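Local coordinates for sporulation inhibitor of replication protein SirA (Bacillus subtilis, PDB 4TPS), which inhibits the initiation of DNA replication during sporulation, binding domain I of the initiator DnaA and keeping the cell diploid, at residues H23-G26 with R27-V30; I64-M67 with H68-K72; M73-N76 with K77-Y80; E116-T119 with I120-V124. One frame throughout, in Å; residues are numbered along the deposited sequence. Where two conformers were deposited one is given.

Interaction 1: H23-G26 with R27-V30; sequences HYFG and RESV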
loop_
_atom_site.group_PDB
_atom_site.type_symbol
_atom_site.label_atom_id
_atom_site.label_comp_id
_atom_site.label_asym_id
_atom_site.label_seq_id
_atom_site.Cartn_x
_atom_site.Cartn_y
_atom_site.Cartn_z
ATOM N N HIS A 23 -1.469 8.554 -7.892
ATOM C CA HIS A 23 -1.873 7.571 -8.886
ATOM C C HIS A 23 -3.318 7.079 -8.653
ATOM O O HIS A 23 -4.028 6.905 -9.611
ATOM C CB HIS A 23 -0.902 6.395 -8.904
ATOM C CG HIS A 23 -1.137 5.419 -10.013
ATOM N ND1 HIS A 23 -1.001 5.756 -11.347
ATOM C CD2 HIS A 23 -1.496 4.105 -9.992
ATOM C CE1 HIS A 23 -1.246 4.697 -12.098
ATOM N NE2 HIS A 23 -1.534 3.678 -11.306
ATOM N N TYR A 24 -3.723 6.890 -7.388
ATOM C CA TYR A 24 -5.018 6.379 -7.060
ATOM C C TYR A 24 -5.998 7.458 -6.612
ATOM O O TYR A 24 -7.053 7.114 -6.079
ATOM C CB TYR A 24 -4.884 5.281 -5.982
ATOM C CG TYR A 24 -4.478 3.977 -6.610
ATOM C CD1 TYR A 24 -5.419 3.210 -7.277
ATOM C CD2 TYR A 24 -3.193 3.506 -6.523
ATOM C CE1 TYR A 24 -5.058 2.012 -7.914
ATOM C CE2 TYR A 24 -2.834 2.296 -7.152
ATOM C CZ TYR A 24 -3.782 1.582 -7.869
ATOM O OH TYR A 24 -3.502 0.404 -8.479
ATOM N N PHE A 25 -5.690 8.756 -6.884
ATOM C CA PHE A 25 -6.645 9.809 -6.628
ATOM C C PHE A 25 -7.959 9.528 -7.397
ATOM O O PHE A 25 -7.919 9.306 -8.601
ATOM C CB PHE A 25 -6.101 11.159 -7.152
ATOM C CG PHE A 25 -7.139 12.301 -7.099
ATOM C CD1 PHE A 25 -7.579 12.708 -5.891
ATOM C CD2 PHE A 25 -7.633 12.914 -8.235
ATOM C CE1 PHE A 25 -8.524 13.767 -5.755
ATOM C CE2 PHE A 25 -8.589 13.926 -8.155
ATOM C CZ PHE A 25 -9.027 14.366 -6.901
ATOM N N GLY A 26 -9.119 9.531 -6.721
ATOM C CA GLY A 26 -10.351 9.187 -7.406
ATOM C C GLY A 26 -10.609 7.706 -7.629
ATOM O O GLY A 26 -11.612 7.328 -8.228
ATOM N N ARG A 27 -9.675 6.888 -7.186
ATOM C CA ARG A 27 -9.770 5.443 -7.307
ATOM C C ARG A 27 -9.360 4.816 -5.984
ATOM O O ARG A 27 -8.807 3.689 -5.945
ATOM C CB ARG A 27 -8.831 4.972 -8.443
ATOM C CG ARG A 27 -9.196 5.395 -9.835
ATOM C CD ARG A 27 -8.485 4.480 -10.814
ATOM N NE ARG A 27 -7.056 4.787 -10.920
ATOM C CZ ARG A 27 -6.092 3.917 -11.245
ATOM N NH1 ARG A 27 -6.337 2.631 -11.505
ATOM N NH2 ARG A 27 -4.847 4.358 -11.323
ATOM N N GLU A 28 -9.640 5.500 -4.868
ATOM C CA GLU A 28 -9.183 5.025 -3.550
ATOM C C GLU A 28 -9.798 3.677 -3.137
ATOM O O GLU A 28 -9.232 2.922 -2.272
ATOM C CB GLU A 28 -9.399 6.078 -2.460
ATOM C CG GLU A 28 -8.504 7.325 -2.649
ATOM C CD GLU A 28 -9.056 8.408 -3.529
ATOM O OE1 GLU A 28 -10.133 8.169 -4.178
ATOM O OE2 GLU A 28 -8.391 9.488 -3.550
ATOM N N SER A 29 -10.942 3.332 -3.733
ATOM C CA SER A 29 -11.516 1.997 -3.487
ATOM C C SER A 29 -10.541 0.874 -3.825
ATOM O O SER A 29 -10.544 -0.152 -3.198
ATOM C CB SER A 29 -12.804 1.846 -4.301
ATOM O OG SER A 29 -12.506 1.847 -5.689
ATOM N N VAL A 30 -9.650 1.083 -4.791
ATOM C CA VAL A 30 -8.716 0.046 -5.178
ATOM C C VAL A 30 -7.699 -0.171 -4.066
ATOM O O VAL A 30 -7.300 -1.288 -3.799
ATOM C CB VAL A 30 -7.996 0.436 -6.465
ATOM C CG1 VAL A 30 -6.943 -0.616 -6.854
ATOM C CG2 VAL A 30 -9.034 0.502 -7.543
HETATM O O HOH W 1 -6.550 7.861 -10.543
#
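His-23 O is gripped twice in the turn that joins helix 18-23 to helix 28-39. Arg-27 NH2 donates to it at 3.2 Å, from above the carbonyl plane, in a bond bent to 147°. Water 1 is the second donor to this oxygen. The same water also donates to Phe-25 O and accepts from Arg-27 NE, 3.1 Å away. The guanidinium therefore holds the end of the first helix both directly and through solvent.

The chain reverses in a type II beta turn from Tyr-24 to Arg-27, closed by Arg-27 N donating to Tyr-24 O at 2.9 Å. Gly-26 takes the positive-phi position of the turn, a conformation that suits glycine. Glu-28 bends at chi2 (87°), which folds its carboxylate back over the turn. Its OE2 takes a weak bond from Gly-26 N at 3.3 Å. The stronger partner of OE2 is Trp-144 NE1.

Arg-27 bends at chi3 (-75°), and its guanidinium meets two rings. NH2, at its edge, lies 3.4 Å above the plane of the His-23 ring, near the rim. Tyr-24 CE1 stands over a face of the guanidinium. The same CE1 meets Val-30 CG1 at 3.4 Å, the two side chains crossing at about a right angle.

A chain of another protein packs here. His-23 NE2 bonds an acidic side chain of that chain, and an aromatic ring there lies nearly parallel to Tyr-24. The turn thus presents basic and aromatic groups together, consistent with a surface that binds a partner protein; SirA is known to bind domain I of DnaA.

Interaction 2: I64-M67 with H68-K72; sequences ILHM and HQRLK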
loop_
_atom_site.group_PDB
_atom_site.type_symbol
_atom_site.label_atom_id
_atom_site.label_comp_id
_atom_site.label_asym_id
_atom_site.label_seq_id
_atom_site.Cartn_x
_atom_site.Cartn_y
_atom_site.Cartn_z
ATOM N N ILE A 64 7.287 7.483 14.613
ATOM C CA ILE A 64 6.821 7.161 15.978
ATOM C C ILE A 64 7.128 8.290 16.966
ATOM O O ILE A 64 6.253 8.730 17.748
ATOM C CB ILE A 64 7.431 5.834 16.480
ATOM C CG1 ILE A 64 7.031 4.634 15.563
ATOM C CG2 ILE A 64 6.999 5.569 17.923
ATOM C CD1 ILE A 64 5.575 4.285 15.574
ATOM N N LEU A 65 8.385 8.730 17.011
ATOM C CA LEU A 65 8.739 9.759 17.989
ATOM C C LEU A 65 7.947 11.085 17.757
ATOM O O LEU A 65 7.435 11.687 18.715
ATOM C CB LEU A 65 10.234 10.001 18.023
ATOM C CG LEU A 65 10.666 11.132 18.976
ATOM C CD1 LEU A 65 10.265 10.831 20.402
ATOM C CD2 LEU A 65 12.163 11.435 18.910
ATOM N N HIS A 66 7.799 11.471 16.495
ATOM C CA HIS A 66 7.012 12.632 16.129
ATOM C C HIS A 66 5.564 12.470 16.636
ATOM O O HIS A 66 4.993 13.375 17.214
ATOM C CB HIS A 66 7.088 12.824 14.615
ATOM C CG HIS A 66 6.466 14.079 14.089
ATOM N ND1 HIS A 66 6.568 15.305 14.709
ATOM C CD2 HIS A 66 5.760 14.301 12.954
ATOM C CE1 HIS A 66 5.917 16.209 14.004
ATOM N NE2 HIS A 66 5.438 15.636 12.923
ATOM N N MET A 67 5.006 11.293 16.413
ATOM C CA MET A 67 3.615 11.011 16.877
ATOM C C MET A 67 3.536 11.131 18.387
ATOM O O MET A 67 2.577 11.710 18.896
ATOM C CB MET A 67 3.140 9.656 16.392
ATOM C CG MET A 67 2.749 9.600 14.946
ATOM S SD MET A 67 1.555 10.876 14.479
ATOM C CE MET A 67 0.298 10.517 15.637
ATOM N N HIS A 68 4.498 10.530 19.115
ATOM C CA HIS A 68 4.473 10.571 20.559
ATOM C C HIS A 68 4.431 12.031 21.027
ATOM O O HIS A 68 3.645 12.388 21.915
ATOM C CB HIS A 68 5.689 9.945 21.184
ATOM C CG HIS A 68 5.657 8.468 21.270
ATOM N ND1 HIS A 68 4.675 7.787 21.938
ATOM C CD2 HIS A 68 6.557 7.536 20.878
ATOM C CE1 HIS A 68 4.935 6.493 21.918
ATOM N NE2 HIS A 68 6.078 6.319 21.291
ATOM N N GLN A 69 5.296 12.869 20.445
ATOM C CA GLN A 69 5.350 14.263 20.845
ATOM C C GLN A 69 4.035 14.990 20.612
ATOM O O GLN A 69 3.528 15.701 21.497
ATOM C CB GLN A 69 6.501 14.933 20.158
ATOM C CG GLN A 69 7.827 14.304 20.599
ATOM C CD GLN A 69 9.049 14.720 19.787
ATOM O OE1 GLN A 69 8.965 14.982 18.583
ATOM N NE2 GLN A 69 10.221 14.747 20.454
ATOM N N ARG A 70 3.501 14.819 19.416
ATOM C CA ARG A 70 2.246 15.453 19.067
ATOM C C ARG A 70 1.052 14.974 19.887
ATOM O O ARG A 70 0.184 15.798 20.313
ATOM C CB ARG A 70 1.973 15.270 17.559
ATOM C CG ARG A 70 2.940 15.994 16.643
ATOM C CD ARG A 70 2.726 17.501 16.745
ATOM N NE ARG A 70 3.586 18.284 15.833
ATOM C CZ ARG A 70 3.247 18.691 14.612
ATOM N NH1 ARG A 70 2.053 18.427 14.091
ATOM N NH2 ARG A 70 4.121 19.409 13.899
ATOM N N LEU A 71 1.020 13.683 20.138
ATOM C CA LEU A 71 -0.045 13.122 20.995
ATOM C C LEU A 71 0.017 13.652 22.420
ATOM O O LEU A 71 -1.009 14.054 22.991
ATOM C CB LEU A 71 0.034 11.595 20.998
ATOM C CG LEU A 71 -0.414 10.927 19.683
ATOM C CD1 LEU A 71 0.127 9.501 19.646
ATOM C CD2 LEU A 71 -1.923 10.954 19.548
ATOM N N LYS A 72 1.188 13.631 23.018
ATOM C CA LYS A 72 1.308 14.077 24.397
ATOM C C LYS A 72 0.957 15.523 24.542
ATOM O O LYS A 72 0.344 15.917 25.541
ATOM C CB LYS A 72 2.711 13.869 24.910
ATOM C CG LYS A 72 3.063 12.405 25.166
ATOM C CD LYS A 72 4.326 12.332 26.016
ATOM C CE LYS A 72 5.273 11.256 25.539
ATOM N NZ LYS A 72 4.501 10.016 25.355
HETATM O O HOH W 2 7.428 16.415 17.080
#
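His-68 and Ile-64 lie side by side one turn apart on helix 64-75. His-68 N donates to Ile-64 O at 2.9 Å, the first of four i to i+4 backbone bonds across this contact. The imidazole touches Ile-64 CG2 through NE2 and CD2, both at 3.6 Å. Its other nitrogen, ND1, is bonded to Tyr-87 OH.

Gln-69 follows with a bond from its N to Leu-65 O. Its extended side chain runs back past that carbonyl, with CG 3.2 Å from Leu-65 O. The amide then reaches the leucine end, NE2 lying 3.9 Å from Leu-65 CD1. Water 2 donates to the amide oxygen OE1 and also bonds His-66 ND1 in the plane of the imidazole. This bridge probably helps to fix the rotation of the His-66 ring.

Arg-70 N donates to His-66 O at 3.0 Å, nearly straight at 170°. The chain of Arg-70 bends at chi2 (-69°) and then extends alongside His-66. His-66 CE1 stands over one face of the guanidinium, 3.6 Å from Arg-70 NE, and the two planes are 70° apart. If the imidazole were protonated, this proximity would probably be unfavourable.

Leu-71 N bonds Met-67 O at 2.8 Å. The doubly bent Met-67 chain brings CE to within 4.1 Å of Leu-71 CG.

Met-67 and Leu-71 are the buried residues here. Met-67 packs on Met-102 of strand 96-103, which Ile-64 and His-68 also touch, and on Val-124 and Leu-125 of helix 116-128. Leu-71 meets Phe-100 of strand 96-103.

Interaction 3: M73-N76 with K77-Y80; sequences MNLN and KTDY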
loop_
_atom_site.group_PDB
_atom_site.type_symbol
_atom_site.label_atom_id
_atom_site.label_comp_id
_atom_site.label_asym_id
_atom_site.label_seq_id
_atom_site.Cartn_x
_atom_site.Cartn_y
_atom_site.Cartn_z
ATOM N N MET A 73 1.277 16.340 23.546
ATOM C CA MET A 73 0.894 17.753 23.597
ATOM C C MET A 73 -0.614 17.949 23.501
ATOM O O MET A 73 -1.217 18.698 24.286
ATOM C CB MET A 73 1.502 18.510 22.436
ATOM C CG MET A 73 2.950 18.753 22.538
ATOM S SD MET A 73 3.295 19.385 20.908
ATOM C CE MET A 73 5.041 19.028 20.940
ATOM N N ASN A 74 -1.234 17.284 22.546
ATOM C CA ASN A 74 -2.645 17.407 22.322
ATOM C C ASN A 74 -3.535 16.823 23.418
ATOM O O ASN A 74 -4.620 17.356 23.669
ATOM C CB ASN A 74 -3.011 16.760 21.022
ATOM C CG ASN A 74 -4.319 17.270 20.525
ATOM O OD1 ASN A 74 -4.455 18.443 20.134
ATOM N ND2 ASN A 74 -5.302 16.453 20.600
ATOM N N LEU A 75 -3.089 15.733 24.039
ATOM C CA LEU A 75 -3.885 15.045 25.067
ATOM C C LEU A 75 -3.658 15.565 26.505
ATOM O O LEU A 75 -4.281 15.080 27.438
ATOM C CB LEU A 75 -3.631 13.541 25.019
ATOM C CG LEU A 75 -3.919 12.886 23.684
ATOM C CD1 LEU A 75 -3.580 11.404 23.783
ATOM C CD2 LEU A 75 -5.366 13.056 23.266
ATOM N N ASN A 76 -2.763 16.529 26.683
ATOM C CA ASN A 76 -2.412 17.036 28.002
ATOM C C ASN A 76 -3.696 17.406 28.774
ATOM O O ASN A 76 -4.640 17.993 28.211
ATOM C CB ASN A 76 -1.498 18.247 27.814
ATOM C CG ASN A 76 -0.976 18.808 29.103
ATOM O OD1 ASN A 76 -1.102 20.000 29.334
ATOM N ND2 ASN A 76 -0.382 17.963 29.948
ATOM N N LYS A 77 -3.771 16.918 30.009
ATOM C CA LYS A 77 -4.930 17.133 30.905
ATOM C C LYS A 77 -6.271 16.542 30.414
ATOM O O LYS A 77 -7.313 16.799 30.964
ATOM C CB LYS A 77 -5.052 18.626 31.218
ATOM C CG LYS A 77 -3.722 19.249 31.698
ATOM C CD LYS A 77 -3.827 20.668 32.285
ATOM C CE LYS A 77 -3.259 21.761 31.386
ATOM N NZ LYS A 77 -4.113 21.891 30.169
ATOM N N THR A 78 -6.224 15.704 29.394
ATOM C CA THR A 78 -7.346 14.858 28.959
ATOM C C THR A 78 -7.246 13.594 29.818
ATOM O O THR A 78 -6.194 13.299 30.371
ATOM C CB THR A 78 -7.149 14.518 27.425
ATOM O OG1 THR A 78 -7.612 15.603 26.620
ATOM C CG2 THR A 78 -7.855 13.281 26.961
ATOM N N ASP A 79 -8.323 12.841 29.903
ATOM C CA ASP A 79 -8.308 11.510 30.488
ATOM C C ASP A 79 -7.609 10.601 29.474
ATOM O O ASP A 79 -8.251 10.050 28.613
ATOM C CB ASP A 79 -9.740 10.997 30.749
ATOM C CG ASP A 79 -10.347 11.476 32.090
ATOM O OD1 ASP A 79 -9.802 11.204 33.201
ATOM O OD2 ASP A 79 -11.433 12.060 32.050
ATOM N N TYR A 80 -6.284 10.464 29.581
ATOM C CA TYR A 80 -5.557 9.504 28.811
ATOM C C TYR A 80 -4.505 8.772 29.576
ATOM O O TYR A 80 -4.004 9.283 30.591
ATOM C CB TYR A 80 -4.944 10.200 27.587
ATOM C CG TYR A 80 -3.570 10.726 27.731
ATOM C CD1 TYR A 80 -3.351 12.002 28.256
ATOM C CD2 TYR A 80 -2.441 9.978 27.313
ATOM C CE1 TYR A 80 -2.082 12.499 28.339
ATOM C CE2 TYR A 80 -1.179 10.443 27.483
ATOM C CZ TYR A 80 -0.986 11.717 27.969
ATOM O OH TYR A 80 0.310 12.234 28.098
HETATM O O HOH W 3 -5.873 18.074 26.105
#
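Leu-75 lays its CB over one face of the Tyr-80 ring in a CH-pi contact. Leu-75 opens the type II beta turn that ends at Thr-78, and Tyr-80 follows two residues later. This turn carries the chain from helix 64-75 into strand 79-83. CB lies 3.9 Å from the ring centroid and is offset toward the rim. Leu-75 CD1 adds a looser touch at CD2 and CG of the ring, 4.0 Å from each. Tyr-80 has an unusual chi1 of 92°, which swings the ring back under the leucine. Both side chains also pack on Tyr-87 and Ile-89 of strand 86-90, so the pair sits against the next strand of the hairpin.

The turn is closed by Thr-78 N, which donates to Leu-75 O at 2.8 Å. The same carbonyl is crowded by carbon: Thr-78 CB and Tyr-80 CD1 both approach it. Lys-77 takes the left-handed position of the turn, with phi 63°. Its bent side chain crosses that of Asn-76 at a slant, with Asn-76 OD1 3.5 Å from Lys-77 CE. This lysine is poorly ordered, so the touch is uncertain.

Water 3 links the last part of the helix to Thr-78. Its approach to Asn-76 O is too short to be trusted. It donates to Asn-74 O and accepts from Thr-78 OG1 at 3.1 Å.

Interaction 4: E116-T119 with I120-V124; sequences EAET and IFFEV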
loop_
_atom_site.group_PDB
_atom_site.type_symbol
_atom_site.label_atom_id
_atom_site.label_comp_id
_atom_site.label_asym_id
_atom_site.label_seq_id
_atom_site.Cartn_x
_atom_site.Cartn_y
_atom_site.Cartn_z
ATOM N N GLU A 116 -16.474 12.268 18.222
ATOM C CA GLU A 116 -15.339 13.004 18.817
ATOM C C GLU A 116 -14.160 12.108 19.251
ATOM O O GLU A 116 -13.004 12.563 19.259
ATOM C CB GLU A 116 -15.773 13.882 20.002
ATOM C CG GLU A 116 -14.676 14.813 20.454
ATOM C CD GLU A 116 -14.134 15.751 19.333
ATOM O OE1 GLU A 116 -14.947 16.241 18.503
ATOM O OE2 GLU A 116 -12.892 15.999 19.271
ATOM N N ALA A 117 -14.471 10.871 19.657
ATOM C CA ALA A 117 -13.466 9.979 20.211
ATOM C C ALA A 117 -12.305 9.729 19.218
ATOM O O ALA A 117 -11.156 9.989 19.525
ATOM C CB ALA A 117 -14.116 8.656 20.706
ATOM N N GLU A 118 -12.622 9.231 18.043
ATOM C CA GLU A 118 -11.609 9.011 17.004
ATOM C C GLU A 118 -11.097 10.325 16.407
ATOM O O GLU A 118 -9.928 10.410 16.007
ATOM C CB GLU A 118 -12.057 8.047 15.868
ATOM C CG GLU A 118 -13.322 8.395 15.116
ATOM C CD GLU A 118 -14.520 7.675 15.698
ATOM O OE1 GLU A 118 -14.861 7.991 16.871
ATOM O OE2 GLU A 118 -15.108 6.820 15.006
ATOM N N THR A 119 -11.949 11.360 16.433
ATOM C CA THR A 119 -11.612 12.646 15.849
ATOM C C THR A 119 -10.403 13.244 16.580
ATOM O O THR A 119 -9.585 13.914 15.968
ATOM C CB THR A 119 -12.823 13.593 15.897
ATOM O OG1 THR A 119 -13.845 13.065 15.021
ATOM C CG2 THR A 119 -12.432 14.983 15.448
ATOM N N ILE A 120 -10.311 13.029 17.888
ATOM C CA ILE A 120 -9.161 13.536 18.634
ATOM C C ILE A 120 -7.827 13.017 18.013
ATOM O O ILE A 120 -6.882 13.789 17.791
ATOM C CB ILE A 120 -9.278 13.221 20.136
ATOM C CG1 ILE A 120 -10.340 14.185 20.746
ATOM C CG2 ILE A 120 -7.961 13.391 20.841
ATOM C CD1 ILE A 120 -10.673 13.907 22.161
ATOM N N PHE A 121 -7.808 11.725 17.692
ATOM C CA PHE A 121 -6.639 11.128 17.066
ATOM C C PHE A 121 -6.477 11.569 15.600
ATOM O O PHE A 121 -5.367 11.876 15.157
ATOM C CB PHE A 121 -6.684 9.622 17.193
ATOM C CG PHE A 121 -6.526 9.116 18.625
ATOM C CD1 PHE A 121 -5.409 9.418 19.352
ATOM C CD2 PHE A 121 -7.469 8.291 19.184
ATOM C CE1 PHE A 121 -5.222 8.971 20.655
ATOM C CE2 PHE A 121 -7.315 7.826 20.487
ATOM C CZ PHE A 121 -6.184 8.172 21.209
ATOM N N PHE A 122 -7.577 11.623 14.863
ATOM C CA PHE A 122 -7.535 11.990 13.447
ATOM C C PHE A 122 -7.027 13.409 13.318
ATOM O O PHE A 122 -6.343 13.724 12.345
ATOM C CB PHE A 122 -8.894 11.905 12.723
ATOM C CG PHE A 122 -9.457 10.490 12.552
ATOM C CD1 PHE A 122 -8.653 9.385 12.549
ATOM C CD2 PHE A 122 -10.815 10.319 12.247
ATOM C CE1 PHE A 122 -9.175 8.119 12.385
ATOM C CE2 PHE A 122 -11.343 9.055 12.067
ATOM C CZ PHE A 122 -10.498 7.950 12.081
ATOM N N GLU A 123 -7.384 14.289 14.242
ATOM C CA GLU A 123 -6.909 15.680 14.180
ATOM C C GLU A 123 -5.373 15.743 14.365
ATOM O O GLU A 123 -4.703 16.509 13.677
ATOM C CB GLU A 123 -7.564 16.525 15.266
ATOM C CG GLU A 123 -7.375 17.995 15.042
ATOM C CD GLU A 123 -8.315 18.593 13.969
ATOM O OE1 GLU A 123 -8.340 19.836 13.867
ATOM O OE2 GLU A 123 -9.019 17.877 13.209
ATOM N N VAL A 124 -4.798 14.930 15.253
ATOM C CA VAL A 124 -3.337 14.911 15.394
ATOM C C VAL A 124 -2.708 14.411 14.062
ATOM O O VAL A 124 -1.816 15.042 13.498
ATOM C CB VAL A 124 -2.939 14.014 16.555
ATOM C CG1 VAL A 124 -1.441 13.773 16.616
ATOM C CG2 VAL A 124 -3.441 14.602 17.879
#
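Glu-118 has chi1 of 56°, which places CG between its backbone N and carbonyl carbon. Phe-122, one turn later, has chi1 of -68°, with CG beside its own N. The two side chains consequently run side by side on helix 116-128. Glu-118 CB stands over the ring face, 4.3 Å from the Phe-122 centroid, and CG touches CE2 at 3.7 Å. Glu-118 O lies over a face of the same ring, 3.5 Å from Phe-122 CG. That oxygen also accepts from Phe-122 N at 2.9 Å, in the carbonyl plane. The buried carboxylate is satisfied outside the helix: OE1 forms a salt bridge with Arg-9, and OE2 bonds Tyr-11 OH.

On another side of the helix, Glu-116 OE2 comes across the Ile-120 chain to 3.5 Å from CG1. Ile-120 N donates to Glu-116 O in a bent bond of 3.1 Å. Farther along, Glu-123 N donates to Thr-119 O in a shorter bond of 2.8 Å. Thr-119 OG1 turns back to bond Tyr-115 O, and Glu-123 pairs with Arg-126.

The apolar faces fit the helix into the fold. Phe-121 meets Phe-100 and packs on Ile-109 and Ile-89 of the sheet. Phe-122 meets Tyr-11 edge-to-face. Ile-120 packs on Leu-75 and Phe-121 on Leu-71, which joins this helix to helix 64-75.

Overall arrangement
Interactions 2, 3 and 4 form one cluster, and interaction 1 stands apart. Interactions 2 and 3 share helix 64-75, with centres about 12 Å apart, and Lys-72 CG touches Tyr-80 OH at 4.0 Å. Helix 116-128 of interaction 4 packs against both: Leu-71 CD2 lies 3.8 Å from Phe-121 CD1, and Leu-75 CD2 lies 3.6 Å from Ile-120 CG2. Val-124 meets Met-67, Arg-70 and Asn-74 along the same seam. Interaction 1 is about 29 Å from interaction 2 between centres, on the opposite side of the chain's centre. Of the four, only interaction 1 touches the other protein chain of the assembly.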